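Long-range contacts in methyltransferase-like protein of unknown function (Silicibacter pomeroyi DSS-3, PDB 3CVO), which is of unknown function but has a Rossmann-like fold and probably acts as a class I methyltransferase that uses S-adenosylmethionine: residues M26-A31 with P123-V128; I34-S39 with V54-S59; P108-A113 with D129-V134; R146-L151 with F180-Q185. One frame throughout, in Å; residues are numbered along the deposited sequence.

Contact 1. Residues M26-A31 with P123-V128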
loop_
_atom_site.group_PDB
_atom_site.type_symbol
_atom_site.label_atom_id
_atom_site.label_comp_id
_atom_site.label_asym_id
_atom_site.label_seq_id
_atom_site.Cartn_x
_atom_site.Cartn_y
_atom_site.Cartn_z
HETATM N N MSE A 26 -10.520 -4.393 -31.433
HETATM C CA MSE A 26 -11.931 -4.662 -31.172
HETATM C C MSE A 26 -12.343 -4.082 -29.814
HETATM O O MSE A 26 -13.403 -3.480 -29.707
HETATM C CB MSE A 26 -12.237 -6.149 -31.240
HETATM C CG MSE A 26 -12.205 -6.689 -32.657
HETATM SE SE MSE A 26 -12.381 -8.643 -32.718
HETATM C CE MSE A 26 -12.146 -8.866 -34.669
ATOM N N ALA A 27 -11.477 -4.220 -28.804
ATOM C CA ALA A 27 -11.778 -3.747 -27.451
ATOM C C ALA A 27 -11.937 -2.246 -27.490
ATOM O O ALA A 27 -12.840 -1.675 -26.884
ATOM C CB ALA A 27 -10.650 -4.135 -26.458
ATOM N N TYR A 28 -11.026 -1.615 -28.215
ATOM C CA TYR A 28 -10.968 -0.152 -28.316
ATOM C C TYR A 28 -12.161 0.392 -29.112
ATOM O O TYR A 28 -12.673 1.484 -28.846
ATOM C CB TYR A 28 -9.648 0.309 -28.967
ATOM C CG TYR A 28 -8.464 0.350 -28.009
ATOM C CD1 TYR A 28 -8.488 -0.322 -26.791
ATOM C CD2 TYR A 28 -7.340 1.099 -28.304
ATOM C CE1 TYR A 28 -7.419 -0.242 -25.909
ATOM C CE2 TYR A 28 -6.265 1.181 -27.431
ATOM C CZ TYR A 28 -6.294 0.507 -26.235
ATOM O OH TYR A 28 -5.197 0.579 -25.323
ATOM N N GLU A 29 -12.602 -0.402 -30.080
ATOM C CA GLU A 29 -13.739 -0.024 -30.929
ATOM C C GLU A 29 -14.974 0.001 -30.073
ATOM O O GLU A 29 -15.800 0.899 -30.182
ATOM C CB GLU A 29 -13.898 -0.956 -32.138
ATOM C CG GLU A 29 -12.843 -0.637 -33.170
ATOM C CD GLU A 29 -12.876 -1.495 -34.430
ATOM O OE1 GLU A 29 -13.514 -2.578 -34.437
ATOM O OE2 GLU A 29 -12.223 -1.082 -35.416
ATOM N N GLU A 30 -15.047 -0.966 -29.172
ATOM C CA GLU A 30 -16.218 -1.173 -28.315
ATOM C C GLU A 30 -16.264 -0.185 -27.138
ATOM O O GLU A 30 -17.318 0.136 -26.646
ATOM C CB GLU A 30 -16.294 -2.621 -27.775
ATOM C CG GLU A 30 -16.817 -3.661 -28.760
ATOM N N ALA A 31 -15.108 0.255 -26.673
ATOM C CA ALA A 31 -14.982 1.203 -25.540
ATOM C C ALA A 31 -15.245 2.645 -25.940
ATOM O O ALA A 31 -14.994 3.044 -27.073
ATOM C CB ALA A 31 -13.544 1.130 -24.975
ATOM N N PRO A 123 -13.111 4.158 -16.967
ATOM C CA PRO A 123 -12.778 3.443 -18.204
ATOM C C PRO A 123 -13.744 2.344 -18.484
ATOM O O PRO A 123 -14.438 1.846 -17.576
ATOM C CB PRO A 123 -11.382 2.851 -17.935
ATOM C CG PRO A 123 -10.951 3.349 -16.659
ATOM C CD PRO A 123 -12.068 4.047 -15.942
ATOM N N ASP A 124 -13.788 2.008 -19.764
ATOM C CA ASP A 124 -14.486 0.828 -20.266
ATOM C C ASP A 124 -13.502 -0.284 -20.533
ATOM O O ASP A 124 -13.813 -1.444 -20.359
ATOM C CB ASP A 124 -15.207 1.177 -21.540
ATOM C CG ASP A 124 -16.268 2.244 -21.322
ATOM O OD1 ASP A 124 -17.038 2.081 -20.360
ATOM O OD2 ASP A 124 -16.322 3.230 -22.090
ATOM N N VAL A 125 -12.310 0.108 -20.976
ATOM C CA VAL A 125 -11.187 -0.818 -21.196
ATOM C C VAL A 125 -9.924 -0.256 -20.590
ATOM O O VAL A 125 -9.676 0.938 -20.601
ATOM C CB VAL A 125 -10.963 -1.150 -22.725
ATOM C CG1 VAL A 125 -10.454 0.074 -23.482
ATOM C CG2 VAL A 125 -9.977 -2.289 -22.880
ATOM N N VAL A 126 -9.150 -1.151 -19.989
ATOM C CA VAL A 126 -7.810 -0.828 -19.473
ATOM C C VAL A 126 -6.782 -1.719 -20.128
ATOM O O VAL A 126 -6.902 -2.958 -20.186
ATOM C CB VAL A 126 -7.704 -0.998 -17.925
ATOM C CG1 VAL A 126 -6.253 -0.720 -17.393
ATOM C CG2 VAL A 126 -8.753 -0.106 -17.230
ATOM N N LEU A 127 -5.742 -1.071 -20.617
ATOM C CA LEU A 127 -4.589 -1.795 -21.146
ATOM C C LEU A 127 -3.386 -1.686 -20.219
ATOM O O LEU A 127 -2.961 -0.608 -19.863
ATOM C CB LEU A 127 -4.183 -1.227 -22.510
ATOM C CG LEU A 127 -2.882 -1.806 -23.089
ATOM C CD1 LEU A 127 -3.034 -3.328 -23.400
ATOM C CD2 LEU A 127 -2.393 -1.038 -24.341
ATOM N N VAL A 128 -2.897 -2.851 -19.820
ATOM C CA VAL A 128 -1.713 -2.972 -18.978
ATOM C C VAL A 128 -0.513 -3.324 -19.878
ATOM O O VAL A 128 -0.341 -4.466 -20.343
ATOM C CB VAL A 128 -1.921 -3.950 -17.792
ATOM C CG1 VAL A 128 -0.602 -4.211 -17.043
ATOM C CG2 VAL A 128 -3.003 -3.409 -16.828
#

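Contact 2. Residues I34-S39 with V54-S59. With EDO (1,2-ethanediol), chain O.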
loop_
_atom_site.group_PDB
_atom_site.type_symbol
_atom_site.label_atom_id
_atom_site.label_comp_id
_atom_site.label_asym_id
_atom_site.label_seq_id
_atom_site.Cartn_x
_atom_site.Cartn_y
_atom_site.Cartn_z
ATOM N N ILE A 34 -10.917 4.861 -22.631
ATOM C CA ILE A 34 -9.779 3.952 -22.676
ATOM C C ILE A 34 -8.692 4.470 -21.755
ATOM O O ILE A 34 -8.330 5.606 -21.827
ATOM C CB ILE A 34 -9.167 3.842 -24.138
ATOM C CG1 ILE A 34 -10.168 3.218 -25.117
ATOM C CG2 ILE A 34 -7.830 3.028 -24.111
ATOM C CD1 ILE A 34 -9.970 3.612 -26.630
ATOM N N LEU A 35 -8.204 3.600 -20.887
ATOM C CA LEU A 35 -7.071 3.928 -20.036
ATOM C C LEU A 35 -5.947 2.979 -20.379
ATOM O O LEU A 35 -6.150 1.772 -20.409
ATOM C CB LEU A 35 -7.459 3.787 -18.531
ATOM C CG LEU A 35 -6.289 3.677 -17.532
ATOM C CD1 LEU A 35 -5.444 4.979 -17.642
ATOM C CD2 LEU A 35 -6.747 3.398 -16.082
ATOM N N GLU A 36 -4.777 3.539 -20.660
ATOM C CA GLU A 36 -3.598 2.752 -20.926
ATOM C C GLU A 36 -2.514 3.014 -19.930
ATOM O O GLU A 36 -2.277 4.140 -19.466
ATOM C CB GLU A 36 -3.034 3.042 -22.333
ATOM C CG GLU A 36 -3.956 2.990 -23.485
ATOM C CD GLU A 36 -3.210 3.217 -24.786
ATOM O OE1 GLU A 36 -2.444 4.220 -24.853
ATOM O OE2 GLU A 36 -3.358 2.383 -25.734
ATOM N N TYR A 37 -1.854 1.934 -19.564
ATOM C CA TYR A 37 -0.570 2.073 -18.882
ATOM C C TYR A 37 0.512 1.674 -19.874
ATOM O O TYR A 37 0.536 0.542 -20.331
ATOM C CB TYR A 37 -0.535 1.160 -17.681
ATOM C CG TYR A 37 -1.484 1.481 -16.549
ATOM C CD1 TYR A 37 -1.145 2.381 -15.573
ATOM C CD2 TYR A 37 -2.711 0.827 -16.442
ATOM C CE1 TYR A 37 -1.992 2.634 -14.478
ATOM C CE2 TYR A 37 -3.564 1.051 -15.364
ATOM C CZ TYR A 37 -3.194 1.964 -14.378
ATOM O OH TYR A 37 -3.948 2.194 -13.251
ATOM N N GLY A 38 1.371 2.615 -20.227
ATOM C CA GLY A 38 2.256 2.456 -21.366
ATOM C C GLY A 38 1.661 3.185 -22.541
ATOM O O GLY A 38 0.457 3.159 -22.742
ATOM N N SER A 39 2.479 3.934 -23.252
ATOM C CA SER A 39 1.997 4.650 -24.437
ATOM C C SER A 39 2.790 4.199 -25.640
ATOM O O SER A 39 3.923 3.793 -25.515
ATOM C CB SER A 39 2.059 6.173 -24.251
ATOM O OG SER A 39 3.385 6.645 -24.319
ATOM N N VAL A 54 -9.161 9.043 -24.203
ATOM C CA VAL A 54 -7.967 8.236 -24.009
ATOM C C VAL A 54 -6.986 8.899 -23.066
ATOM O O VAL A 54 -6.687 10.076 -23.176
ATOM C CB VAL A 54 -7.263 7.939 -25.357
ATOM C CG1 VAL A 54 -6.192 6.857 -25.145
ATOM C CG2 VAL A 54 -8.302 7.548 -26.410
ATOM N N THR A 55 -6.525 8.099 -22.104
ATOM C CA THR A 55 -5.523 8.513 -21.144
ATOM C C THR A 55 -4.467 7.441 -21.106
ATOM O O THR A 55 -4.770 6.253 -21.023
ATOM C CB THR A 55 -6.092 8.750 -19.691
ATOM O OG1 THR A 55 -7.234 9.602 -19.761
ATOM C CG2 THR A 55 -5.035 9.402 -18.792
ATOM N N SER A 56 -3.229 7.876 -21.251
ATOM C CA SER A 56 -2.091 6.960 -21.292
ATOM C C SER A 56 -1.032 7.415 -20.299
ATOM O O SER A 56 -0.481 8.495 -20.389
ATOM C CB SER A 56 -1.488 6.905 -22.704
ATOM O OG SER A 56 -2.508 6.653 -23.681
ATOM N N VAL A 57 -0.787 6.550 -19.331
ATOM C CA VAL A 57 0.173 6.784 -18.264
ATOM C C VAL A 57 1.534 6.345 -18.760
ATOM O O VAL A 57 1.739 5.247 -19.264
ATOM C CB VAL A 57 -0.238 5.981 -16.945
ATOM C CG1 VAL A 57 0.890 6.052 -15.844
ATOM C CG2 VAL A 57 -1.617 6.438 -16.445
ATOM N N GLU A 58 2.503 7.222 -18.615
ATOM C CA GLU A 58 3.817 6.962 -19.200
ATOM C C GLU A 58 4.959 7.410 -18.269
ATOM O O GLU A 58 4.973 8.542 -17.830
ATOM C CB GLU A 58 3.912 7.736 -20.534
ATOM C CG GLU A 58 5.247 7.620 -21.286
ATOM C CD GLU A 58 5.648 6.161 -21.543
ATOM O OE1 GLU A 58 4.854 5.459 -22.189
ATOM O OE2 GLU A 58 6.713 5.739 -21.033
ATOM N N SER A 59 5.921 6.513 -18.040
ATOM C CA SER A 59 7.042 6.780 -17.125
ATOM C C SER A 59 8.258 7.454 -17.806
ATOM O O SER A 59 9.055 8.111 -17.134
ATOM C CB SER A 59 7.509 5.468 -16.435
ATOM O OG SER A 59 7.837 4.475 -17.387
HETATM C C1 EDO O . -8.752 12.972 -17.515
HETATM O O1 EDO O . -9.612 11.900 -17.965
HETATM C C2 EDO O . -7.284 12.664 -17.834
HETATM O O2 EDO O . -7.163 12.200 -19.193
HETATM O O HOH W 1 -9.227 7.822 -20.107
#

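Contact 3. Residues P108-A113 with D129-V134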
loop_
_atom_site.group_PDB
_atom_site.type_symbol
_atom_site.label_atom_id
_atom_site.label_comp_id
_atom_site.label_asym_id
_atom_site.label_seq_id
_atom_site.Cartn_x
_atom_site.Cartn_y
_atom_site.Cartn_z
ATOM N N PRO A 108 3.989 4.207 -6.279
ATOM C CA PRO A 108 2.563 3.927 -6.307
ATOM C C PRO A 108 1.753 4.873 -7.178
ATOM O O PRO A 108 0.664 4.538 -7.624
ATOM C CB PRO A 108 2.173 4.009 -4.824
ATOM C CG PRO A 108 3.472 3.730 -4.092
ATOM C CD PRO A 108 4.447 4.479 -4.893
ATOM N N ASP A 109 2.328 6.021 -7.460
ATOM C CA ASP A 109 1.643 7.021 -8.306
ATOM C C ASP A 109 1.386 6.456 -9.676
ATOM O O ASP A 109 0.437 6.845 -10.322
ATOM C CB ASP A 109 2.505 8.252 -8.534
ATOM C CG ASP A 109 2.697 9.110 -7.306
ATOM O OD1 ASP A 109 2.140 8.834 -6.232
ATOM O OD2 ASP A 109 3.473 10.085 -7.423
ATOM N N TYR A 110 2.271 5.576 -10.135
ATOM C CA TYR A 110 2.173 5.046 -11.513
ATOM C C TYR A 110 0.889 4.217 -11.669
ATOM O O TYR A 110 0.022 4.567 -12.492
ATOM C CB TYR A 110 3.415 4.304 -11.928
ATOM C CG TYR A 110 3.432 3.828 -13.335
ATOM C CD1 TYR A 110 2.724 2.671 -13.697
ATOM C CD2 TYR A 110 4.116 4.500 -14.312
ATOM C CE1 TYR A 110 2.721 2.231 -14.984
ATOM C CE2 TYR A 110 4.149 4.034 -15.584
ATOM C CZ TYR A 110 3.448 2.895 -15.932
ATOM O OH TYR A 110 3.484 2.425 -17.230
ATOM N N PRO A 111 0.726 3.156 -10.848
ATOM C CA PRO A 111 -0.540 2.444 -10.957
ATOM C C PRO A 111 -1.752 3.245 -10.497
ATOM O O PRO A 111 -2.858 3.083 -11.054
ATOM C CB PRO A 111 -0.317 1.185 -10.077
ATOM C CG PRO A 111 0.776 1.482 -9.204
ATOM C CD PRO A 111 1.687 2.462 -9.961
ATOM N N LEU A 112 -1.579 4.079 -9.449
ATOM C CA LEU A 112 -2.736 4.602 -8.721
ATOM C C LEU A 112 -3.204 6.036 -9.036
ATOM O O LEU A 112 -4.370 6.338 -8.857
ATOM C CB LEU A 112 -2.504 4.504 -7.202
ATOM C CG LEU A 112 -2.557 3.081 -6.630
ATOM C CD1 LEU A 112 -1.907 2.980 -5.210
ATOM C CD2 LEU A 112 -4.010 2.551 -6.632
ATOM N N ALA A 113 -2.313 6.935 -9.407
ATOM C CA ALA A 113 -2.663 8.364 -9.449
ATOM C C ALA A 113 -3.794 8.676 -10.440
ATOM O O ALA A 113 -4.637 9.558 -10.204
ATOM C CB ALA A 113 -1.400 9.253 -9.769
ATOM N N ASP A 129 0.283 -2.321 -20.213
ATOM C CA ASP A 129 1.369 -2.548 -21.151
ATOM C C ASP A 129 2.568 -1.649 -20.839
ATOM O O ASP A 129 3.274 -1.248 -21.727
ATOM C CB ASP A 129 0.839 -2.350 -22.605
ATOM C CG ASP A 129 1.819 -2.762 -23.674
ATOM O OD1 ASP A 129 2.592 -3.694 -23.435
ATOM O OD2 ASP A 129 1.765 -2.177 -24.780
ATOM N N GLY A 130 2.767 -1.335 -19.566
ATOM C CA GLY A 130 3.887 -0.481 -19.165
ATOM C C GLY A 130 4.653 -1.083 -18.015
ATOM O O GLY A 130 5.024 -2.232 -18.048
ATOM N N ARG A 131 4.836 -0.286 -16.974
ATOM C CA ARG A 131 5.577 -0.725 -15.795
ATOM C C ARG A 131 4.591 -1.126 -14.692
ATOM O O ARG A 131 3.403 -0.909 -14.808
ATOM C CB ARG A 131 6.478 0.382 -15.280
ATOM C CG ARG A 131 7.562 0.846 -16.283
ATOM C CD ARG A 131 8.656 -0.190 -16.423
ATOM N NE ARG A 131 8.365 -1.076 -17.532
ATOM C CZ ARG A 131 8.491 -2.389 -17.492
ATOM N NH1 ARG A 131 8.874 -2.985 -16.377
ATOM N NH2 ARG A 131 8.213 -3.106 -18.568
ATOM N N PHE A 132 5.113 -1.683 -13.628
ATOM C CA PHE A 132 4.297 -2.132 -12.497
ATOM C C PHE A 132 3.076 -2.887 -12.956
ATOM O O PHE A 132 1.978 -2.636 -12.427
ATOM C CB PHE A 132 3.807 -0.987 -11.635
ATOM C CG PHE A 132 4.889 -0.064 -11.181
ATOM C CD1 PHE A 132 5.598 -0.320 -10.023
ATOM C CD2 PHE A 132 5.207 1.050 -11.921
ATOM C CE1 PHE A 132 6.642 0.536 -9.601
ATOM C CE2 PHE A 132 6.244 1.922 -11.509
ATOM C CZ PHE A 132 6.953 1.646 -10.327
ATOM N N ARG A 133 3.244 -3.826 -13.876
ATOM C CA ARG A 133 2.058 -4.424 -14.559
ATOM C C ARG A 133 1.066 -5.071 -13.581
ATOM O O ARG A 133 -0.151 -4.864 -13.648
ATOM C CB ARG A 133 2.454 -5.414 -15.636
ATOM C CG ARG A 133 3.116 -4.716 -16.796
ATOM C CD ARG A 133 3.204 -5.528 -18.053
ATOM N NE ARG A 133 3.895 -4.732 -19.041
ATOM C CZ ARG A 133 4.058 -5.039 -20.323
ATOM N NH1 ARG A 133 3.554 -6.148 -20.861
ATOM N NH2 ARG A 133 4.733 -4.190 -21.067
ATOM N N VAL A 134 1.584 -5.906 -12.691
ATOM C CA VAL A 134 0.706 -6.501 -11.656
ATOM C C VAL A 134 0.004 -5.436 -10.811
ATOM O O VAL A 134 -1.208 -5.502 -10.578
ATOM C CB VAL A 134 1.417 -7.581 -10.797
ATOM C CG1 VAL A 134 0.465 -8.042 -9.639
ATOM C CG2 VAL A 134 1.825 -8.737 -11.689
#

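Contact 4. Residues R146-L151 with F180-Q185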
loop_
_atom_site.group_PDB
_atom_site.type_symbol
_atom_site.label_atom_id
_atom_site.label_comp_id
_atom_site.label_asym_id
_atom_site.label_seq_id
_atom_site.Cartn_x
_atom_site.Cartn_y
_atom_site.Cartn_z
ATOM N N ARG A 146 -17.636 -0.134 -11.676
ATOM C CA ARG A 146 -18.414 -1.019 -12.564
ATOM C C ARG A 146 -17.430 -1.896 -13.394
ATOM O O ARG A 146 -16.229 -1.598 -13.454
ATOM C CB ARG A 146 -19.317 -0.167 -13.461
ATOM C CG ARG A 146 -18.581 0.763 -14.390
ATOM C CD ARG A 146 -19.593 1.504 -15.300
ATOM N NE ARG A 146 -18.935 2.548 -16.093
ATOM C CZ ARG A 146 -18.238 2.323 -17.202
ATOM N NH1 ARG A 146 -18.092 1.101 -17.687
ATOM N NH2 ARG A 146 -17.689 3.331 -17.824
ATOM N N PRO A 147 -17.915 -2.995 -13.988
ATOM C CA PRO A 147 -17.029 -3.912 -14.696
ATOM C C PRO A 147 -16.321 -3.267 -15.861
ATOM O O PRO A 147 -16.857 -2.376 -16.525
ATOM C CB PRO A 147 -17.963 -5.005 -15.201
ATOM C CG PRO A 147 -19.071 -4.985 -14.246
ATOM C CD PRO A 147 -19.279 -3.541 -13.885
ATOM N N VAL A 148 -15.093 -3.715 -16.050
ATOM C CA VAL A 148 -14.276 -3.365 -17.226
ATOM C C VAL A 148 -13.618 -4.578 -17.879
ATOM O O VAL A 148 -13.526 -5.686 -17.307
ATOM C CB VAL A 148 -13.202 -2.313 -16.893
ATOM C CG1 VAL A 148 -13.824 -1.097 -16.225
ATOM C CG2 VAL A 148 -12.084 -2.891 -16.034
ATOM N N THR A 149 -13.202 -4.364 -19.124
ATOM C CA THR A 149 -12.246 -5.252 -19.775
ATOM C C THR A 149 -10.859 -4.746 -19.500
ATOM O O THR A 149 -10.572 -3.557 -19.629
ATOM C CB THR A 149 -12.456 -5.310 -21.304
ATOM O OG1 THR A 149 -13.747 -5.838 -21.553
ATOM C CG2 THR A 149 -11.387 -6.189 -21.992
ATOM N N LEU A 150 -10.018 -5.670 -19.066
ATOM C CA LEU A 150 -8.577 -5.409 -18.889
ATOM C C LEU A 150 -7.787 -6.304 -19.803
ATOM O O LEU A 150 -7.969 -7.509 -19.879
ATOM C CB LEU A 150 -8.143 -5.546 -17.410
ATOM C CG LEU A 150 -6.691 -5.098 -17.177
ATOM C CD1 LEU A 150 -6.559 -4.341 -15.842
ATOM C CD2 LEU A 150 -5.688 -6.224 -17.239
ATOM N N LEU A 151 -6.922 -5.678 -20.585
ATOM C CA LEU A 151 -6.027 -6.389 -21.485
ATOM C C LEU A 151 -4.615 -6.292 -20.914
ATOM O O LEU A 151 -4.109 -5.208 -20.627
ATOM C CB LEU A 151 -6.059 -5.771 -22.887
ATOM C CG LEU A 151 -7.408 -5.619 -23.600
ATOM C CD1 LEU A 151 -7.267 -4.876 -24.927
ATOM C CD2 LEU A 151 -8.115 -6.998 -23.744
ATOM N N PHE A 180 -9.243 -9.952 -19.527
ATOM C CA PHE A 180 -9.985 -10.157 -18.287
ATOM C C PHE A 180 -11.282 -9.365 -18.249
ATOM O O PHE A 180 -11.357 -8.228 -18.703
ATOM C CB PHE A 180 -9.172 -9.690 -17.089
ATOM C CG PHE A 180 -7.888 -10.436 -16.856
ATOM C CD1 PHE A 180 -6.683 -9.988 -17.417
ATOM C CD2 PHE A 180 -7.880 -11.551 -16.031
ATOM C CE1 PHE A 180 -5.501 -10.665 -17.149
ATOM C CE2 PHE A 180 -6.721 -12.214 -15.753
ATOM C CZ PHE A 180 -5.528 -11.780 -16.306
ATOM N N GLN A 181 -12.323 -10.004 -17.726
ATOM C CA GLN A 181 -13.543 -9.324 -17.408
ATOM C C GLN A 181 -13.510 -9.022 -15.897
ATOM O O GLN A 181 -13.723 -9.899 -15.084
ATOM C CB GLN A 181 -14.751 -10.194 -17.756
ATOM C CG GLN A 181 -15.997 -9.344 -17.911
ATOM C CD GLN A 181 -15.812 -8.230 -18.950
ATOM O OE1 GLN A 181 -15.133 -8.424 -19.977
ATOM N NE2 GLN A 181 -16.393 -7.048 -18.677
ATOM N N VAL A 182 -13.239 -7.775 -15.559
ATOM C CA VAL A 182 -12.965 -7.364 -14.172
ATOM C C VAL A 182 -14.167 -6.729 -13.516
ATOM O O VAL A 182 -14.813 -5.837 -14.065
ATOM C CB VAL A 182 -11.737 -6.394 -14.109
ATOM C CG1 VAL A 182 -11.285 -6.162 -12.633
ATOM C CG2 VAL A 182 -10.602 -6.946 -14.906
ATOM N N GLU A 183 -14.464 -7.196 -12.314
ATOM C CA GLU A 183 -15.579 -6.691 -11.554
ATOM C C GLU A 183 -15.050 -6.016 -10.313
ATOM O O GLU A 183 -13.969 -6.378 -9.810
ATOM C CB GLU A 183 -16.461 -7.832 -11.109
ATOM C CG GLU A 183 -16.797 -8.818 -12.185
ATOM C CD GLU A 183 -18.236 -8.777 -12.559
ATOM O OE1 GLU A 183 -19.014 -8.176 -11.793
ATOM O OE2 GLU A 183 -18.598 -9.346 -13.609
ATOM N N PRO A 184 -15.794 -5.050 -9.777
ATOM C CA PRO A 184 -15.160 -4.330 -8.643
ATOM C C PRO A 184 -14.918 -5.246 -7.443
ATOM O O PRO A 184 -15.784 -6.051 -7.125
ATOM C CB PRO A 184 -16.177 -3.241 -8.325
ATOM C CG PRO A 184 -16.862 -3.001 -9.666
ATOM C CD PRO A 184 -17.018 -4.381 -10.254
ATOM N N GLN A 185 -13.717 -5.123 -6.855
ATOM C CA GLN A 185 -13.241 -5.957 -5.717
ATOM C C GLN A 185 -12.930 -5.107 -4.472
ATOM O O GLN A 185 -12.240 -4.093 -4.587
ATOM C CB GLN A 185 -11.931 -6.663 -6.095
ATOM C CG GLN A 185 -12.031 -7.581 -7.286
ATOM C CD GLN A 185 -12.880 -8.751 -6.936
ATOM O OE1 GLN A 185 -12.781 -9.245 -5.815
ATOM N NE2 GLN A 185 -13.745 -9.195 -7.863
#

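Contact 1. Residues M26-A31 with P123-V128
Asp124 meets Ala31 where helix 18-30 has just ended, and their CB atoms lie 3.8 Å apart. The Asp124 carboxylate is turned to other partners: OD2 accepts from the backbone N of Glu32 and Val33, and OD1 forms a salt bridge with Arg146. Val125 follows and makes most of the apolar contact. Its CG1 lies 3.6 Å from Ala31 CB and 3.9 Å from Tyr28 CD1, approaching the ring obliquely. Its other branch, CG2, stands anti to the backbone N and faces Ala27, with 4.1 Å to Ala27 CB. Leu127 points back to the helix, and its CD2 lies 3.4 Å from Tyr28 OH. The Tyr28 side chain crosses both Val125 and Leu127 at about a right angle. Its hydroxyl is hydrogen-bonded to Glu36 OE2. A leucine in place of Tyr28 would probably leave Glu36 OE2 without this partner and open a gap beside Val125 and Leu127. No hydrogen bond joins the two segments. Residues 26-30 of the helix run at 146° to strand 125-128, and the two axes come within 9.3 Å. This is a helix packed on the central parallel strands of a Rossmann-like methyltransferase fold.

Contact 2. Residues I34-S39 with V54-S59
Ile34 and Val54 begin a run of four parallel bridges that ends at Tyr37 and Val57. The backbone bonds pass to and fro between the strands. Thr55 N donates to Ile34 O, Glu36 N to Thr55 O (2.7 Å), Val57 N to Glu36 O, and Gly38 N to Val57 O. The last bond lies just past the end of strand 33-37, at a glycine whose backbone angles would jam a CB against the preceding carbonyl.

On the face of Ile34 and Val54, Ser56 OG donates to Glu36 OE1 at 2.7 Å, on the anti side of the carboxylate and 21° out of its plane. Past the end of strand 33-37, Glu58 OE1 is gripped twice by one residue: by Ser39 OG at 2.8 Å and by Ser39 N at 3.0 Å. The bend of the Glu58 chain at chi2 (55°) brings the carboxylate back to Ser39.

Apolar contacts lie on the face of Leu35 and Tyr37. Tyr37 and Val57 lie side by side, with 4.0 Å from Tyr37 CD1 to Val57 CB. Leu35 CD1 reaches Val57 CG2 on the same face.

A water bridges Ile34 O and Thr55 OG1. The 1,2-ethanediol O2 lies 2.7 Å from Thr55 OG1.

The strands belong to a beta-alpha-beta unit whose helix 41-47 touches Ile34, Val54 and Ser56. The Glu36 carboxylate is also bonded by Thr43 and Ser42 of that helix and by Tyr28 of helix 18-30. Helix 61-73 meets Ser39 and Glu58, and strand 125-128 lies beyond strand 33-37.

Contact 3. Residues P108-A113 with D129-V134
Tyr110 reaches from the short helix 109-112 to the loop that follows strand 125-128, at the C-terminal ends of the parallel strands in this Rossmann-like fold. Arg131 N donates to Tyr110 OH over 3.0 Å, nearly straight at 172°. Arg131 CB sits over one face of the tyrosine ring, offset toward the rim. Farther back, Phe132 CD2 lies 3.5 Å from Tyr110 CD1. The two rings meet obliquely, with planes at 44° and centroids 5.3 Å apart. Pro111 CD adds to the packing, 4.3 Å from Phe132 CG. Tyr110 CG is anti to the backbone N (chi1 -176°), which sends the ring along the loop with its hydroxyl at Gly130 and Arg131. A CB on Gly130 would clash with that hydroxyl. Replacing Tyr110 by phenylalanine would probably keep the ring packing but leave Arg131 N without its acceptor. Outside this shell, Cys136 of helix 133-143 touches both Tyr110 and Pro111, and Met193 of the second subunit packs on Leu112. Phe132 takes the N-cap position of helix 133-143. The extended Arg133 side chain reaches back to the loop: its NH2 makes a salt bridge with Asp129 OD1, and its NE donates to Gly130 O at 2.9 Å, with that oxygen in the guanidinium plane.

Contact 4. Residues R146-L151 with F180-Q185
Leu150 and Phe180 lie side by side and point the same way, with 3.9 Å between Leu150 CD2 and Phe180 CD1. The Phe180 ring has Leu150 O at its edge, near the ring plane. Val148 and Val182 repeat the arrangement two residues along the ladder: Val148 CG2 meets Val182 CB at 4.0 Å. The two pairs are joined on this face. With CG1 anti to the backbone N (chi1 -170°), Val182 turns CG2 to Leu150 CB, 3.8 Å away. Leu168 of helix 165-168 packs on Leu150, Phe180 and Val182, and Tyr155 meets the Phe180 ring edge-to-face.

These residues form an antiparallel ladder. In the class I methyltransferase fold, the otherwise parallel sheet characteristically takes in such a reversed strand, and here it is 177-182 beside 148-152. Both Val148-Val182 and Leu150-Phe180 are hydrogen-bonded pairs. Each has two backbone bonds, the shortest being Val182 N to Val148 O at 2.7 Å.

Thr149 and Gln181 form the non-hydrogen-bonded pair between them and face the other way. Their side chains cross at a slant. Thr149 OG1 and Gln181 OE1 are 3.3 Å apart, at most a weak bond. Beyond the ladder, Pro147 CA lies 3.0 Å from Val182 O, a CA-H...O contact. Pro184 CG packs against Arg146 N at 3.6 Å.

Contacts 1, 2 and 4 reach one sheet, in which strand 125-128 lies between strands 33-37 and 148-152. Contacts 1 and 2 have centres about 12 Å apart and join through Leu127 O and Tyr37 N (2.8 Å). The centres of contacts 1 and 4 lie about 11 Å apart, and the two join through Val126 O and Leu151 N (2.7 Å). Contact 3 is tied to contact 2 by Tyr37 OH and Pro111 O (2.6 Å). Contacts 2 and 4 do not touch. In related methyltransferases the cofactor site lies at the C-terminal strand ends, so Gly38, Ser39 and Glu58 of contact 2 probably lie near it.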